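Local coordinates for protein ERPC (Borrelia burgdorferi, PDB 4BXM) that is an outer surface lipoprotein of the Lyme disease spirochaete that probably binds the host complement regulator factor H, at residues 65-70 and 98-103. Residues are numbered along the deposited sequence; the frame is centred on the assembly and turned at random.
Sequences AGYTAT and YGYKDE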
loop_
_atom_site.group_PDB
_atom_site.type_symbol
_atom_site.label_atom_id
_atom_site.label_comp_id
_atom_site.label_asym_id
_atom_site.label_seq_id
_atom_site.Cartn_x
_atom_site.Cartn_y
_atom_site.Cartn_z
ATOM N N ALA A 65 -2.296 17.667 -0.673
ATOM C CA ALA A 65 -1.974 16.901 -1.849
ATOM C C ALA A 65 -3.159 16.975 -2.812
ATOM O O ALA A 65 -4.220 17.492 -2.490
ATOM C CB ALA A 65 -1.631 15.452 -1.443
ATOM N N GLY A 66 -2.952 16.488 -4.021
ATOM C CA GLY A 66 -4.045 16.260 -4.946
ATOM C C GLY A 66 -5.027 15.241 -4.376
ATOM O O GLY A 66 -6.205 15.348 -4.597
ATOM N N TYR A 67 -4.536 14.269 -3.615
ATOM C CA TYR A 67 -5.340 13.125 -3.241
ATOM C C TYR A 67 -4.769 12.561 -1.946
ATOM O O TYR A 67 -3.568 12.220 -1.875
ATOM C CB TYR A 67 -5.398 12.069 -4.387
ATOM C CG TYR A 67 -6.100 10.745 -3.960
ATOM C CD1 TYR A 67 -5.427 9.804 -3.160
ATOM C CD2 TYR A 67 -7.425 10.451 -4.342
ATOM C CE1 TYR A 67 -6.007 8.627 -2.768
ATOM C CE2 TYR A 67 -8.033 9.273 -3.920
ATOM C CZ TYR A 67 -7.317 8.379 -3.120
ATOM O OH TYR A 67 -7.851 7.218 -2.702
ATOM N N THR A 68 -5.631 12.502 -0.935
ATOM C CA THR A 68 -5.306 11.914 0.368
ATOM C C THR A 68 -6.468 11.056 0.913
ATOM O O THR A 68 -7.536 11.583 1.140
ATOM C CB THR A 68 -5.009 13.003 1.423
ATOM O OG1 THR A 68 -3.835 13.693 1.075
ATOM C CG2 THR A 68 -4.743 12.376 2.828
ATOM N N ALA A 69 -6.228 9.777 1.185
ATOM C CA ALA A 69 -7.267 8.862 1.655
ATOM C C ALA A 69 -6.648 7.589 2.186
ATOM O O ALA A 69 -5.527 7.240 1.819
ATOM C CB ALA A 69 -8.294 8.548 0.567
ATOM N N THR A 70 -7.356 6.942 3.113
ATOM C CA THR A 70 -7.096 5.566 3.471
ATOM C C THR A 70 -6.890 4.734 2.211
ATOM O O THR A 70 -7.651 4.852 1.265
ATOM C CB THR A 70 -8.264 4.965 4.264
ATOM O OG1 THR A 70 -8.535 5.861 5.313
ATOM C CG2 THR A 70 -7.822 3.657 4.976
ATOM N N TYR A 98 -9.277 0.148 -0.102
ATOM C CA TYR A 98 -9.788 1.039 -1.141
ATOM C C TYR A 98 -8.893 1.156 -2.340
ATOM O O TYR A 98 -9.348 1.306 -3.474
ATOM C CB TYR A 98 -9.927 2.424 -0.597
ATOM C CG TYR A 98 -10.950 2.502 0.442
ATOM C CD1 TYR A 98 -12.286 2.617 0.107
ATOM C CD2 TYR A 98 -10.588 2.451 1.810
ATOM C CE1 TYR A 98 -13.258 2.671 1.082
ATOM C CE2 TYR A 98 -11.542 2.485 2.777
ATOM C CZ TYR A 98 -12.876 2.625 2.399
ATOM O OH TYR A 98 -13.824 2.704 3.340
ATOM N N GLY A 99 -7.578 1.211 -2.117
ATOM C CA GLY A 99 -6.696 1.368 -3.227
ATOM C C GLY A 99 -6.762 2.777 -3.757
ATOM O O GLY A 99 -7.274 3.685 -3.071
ATOM N N TYR A 100 -6.241 2.963 -4.967
ATOM C CA TYR A 100 -6.276 4.312 -5.630
ATOM C C TYR A 100 -7.446 4.439 -6.635
ATOM O O TYR A 100 -8.215 3.472 -6.849
ATOM C CB TYR A 100 -4.872 4.624 -6.254
ATOM C CG TYR A 100 -4.678 6.022 -6.838
ATOM C CD1 TYR A 100 -4.912 7.147 -6.100
ATOM C CD2 TYR A 100 -4.292 6.188 -8.174
ATOM C CE1 TYR A 100 -4.801 8.439 -6.659
ATOM C CE2 TYR A 100 -4.162 7.460 -8.750
ATOM C CZ TYR A 100 -4.428 8.590 -7.995
ATOM O OH TYR A 100 -4.308 9.856 -8.544
ATOM N N LYS A 101 -7.611 5.628 -7.234
ATOM C CA LYS A 101 -8.883 6.036 -7.891
ATOM C C LYS A 101 -9.267 5.178 -9.091
ATOM O O LYS A 101 -10.432 5.107 -9.415
ATOM C CB LYS A 101 -8.856 7.537 -8.296
ATOM C CG LYS A 101 -7.710 7.898 -9.260
ATOM C CD LYS A 101 -7.903 9.235 -10.004
ATOM C CE LYS A 101 -6.789 9.558 -11.022
ATOM N NZ LYS A 101 -6.342 8.460 -11.929
ATOM N N ASP A 102 -8.304 4.512 -9.716
ATOM C CA ASP A 102 -8.574 3.632 -10.851
ATOM C C ASP A 102 -9.166 2.292 -10.448
ATOM O O ASP A 102 -9.558 1.512 -11.301
ATOM C CB ASP A 102 -7.243 3.253 -11.530
ATOM C CG ASP A 102 -6.619 4.400 -12.269
ATOM O OD1 ASP A 102 -7.374 5.311 -12.698
ATOM O OD2 ASP A 102 -5.379 4.339 -12.451
ATOM N N GLU A 103 -9.086 1.955 -9.158
ATOM C CA GLU A 103 -9.537 0.640 -8.713
ATOM C C GLU A 103 -11.013 0.640 -8.418
ATOM O O GLU A 103 -11.601 1.625 -7.877
ATOM C CB GLU A 103 -8.748 0.176 -7.487
ATOM C CG GLU A 103 -7.425 -0.412 -7.887
ATOM C CD GLU A 103 -6.449 -0.426 -6.739
ATOM O OE1 GLU A 103 -5.785 0.618 -6.588
ATOM O OE2 GLU A 103 -6.339 -1.491 -6.025
HETATM O O HOH W 1 -6.611 5.516 -1.204
#
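Where strand 67-74 parts from the chain that follows strand 96-97, in the antiparallel sheet of this Borrelia outer surface protein E family fold, Tyr67 and Tyr100 form a T-shaped aromatic pair. Their planes stand at 86° and their centroids lie 5.0 Å apart. Tyr100 gives the edge: its CE1 lies 3.7 Å above the Tyr67 plane, offset toward the rim, whereas Tyr67 CG lies near the plane of the Tyr100 ring. The touching edge is the CD1-CE1 side: Tyr100 CE1 comes 3.8 Å from Tyr67 CG, while its CD1 approaches Tyr67 CE1. With CG anti to the backbone N (chi1 173°), the Tyr67 side chain reaches across to the other segment, and both rings also rest on Leu54 and Val56 of strand 50-56.

At the hydroxyl end of Tyr67 a water bridges the two segments. Lying in the plane of the Tyr67 ring at its edge, it accepts from Tyr67 OH at 2.6 Å and donates to Thr70 O at 2.8 Å and to Gly99 O at 2.7 Å; three bonds thus fix it.

In the type I turn from Tyr100 to Glu103, Glu103 OE1 accepts the N-H of Tyr100 at 2.9 Å, from above the carboxylate plane. Phe71 makes backbone bonds to Tyr98 and Gly99, marking the end of an antiparallel strand pairing, where a tyrosine pair and a bridging water carry the contact on past these bonds.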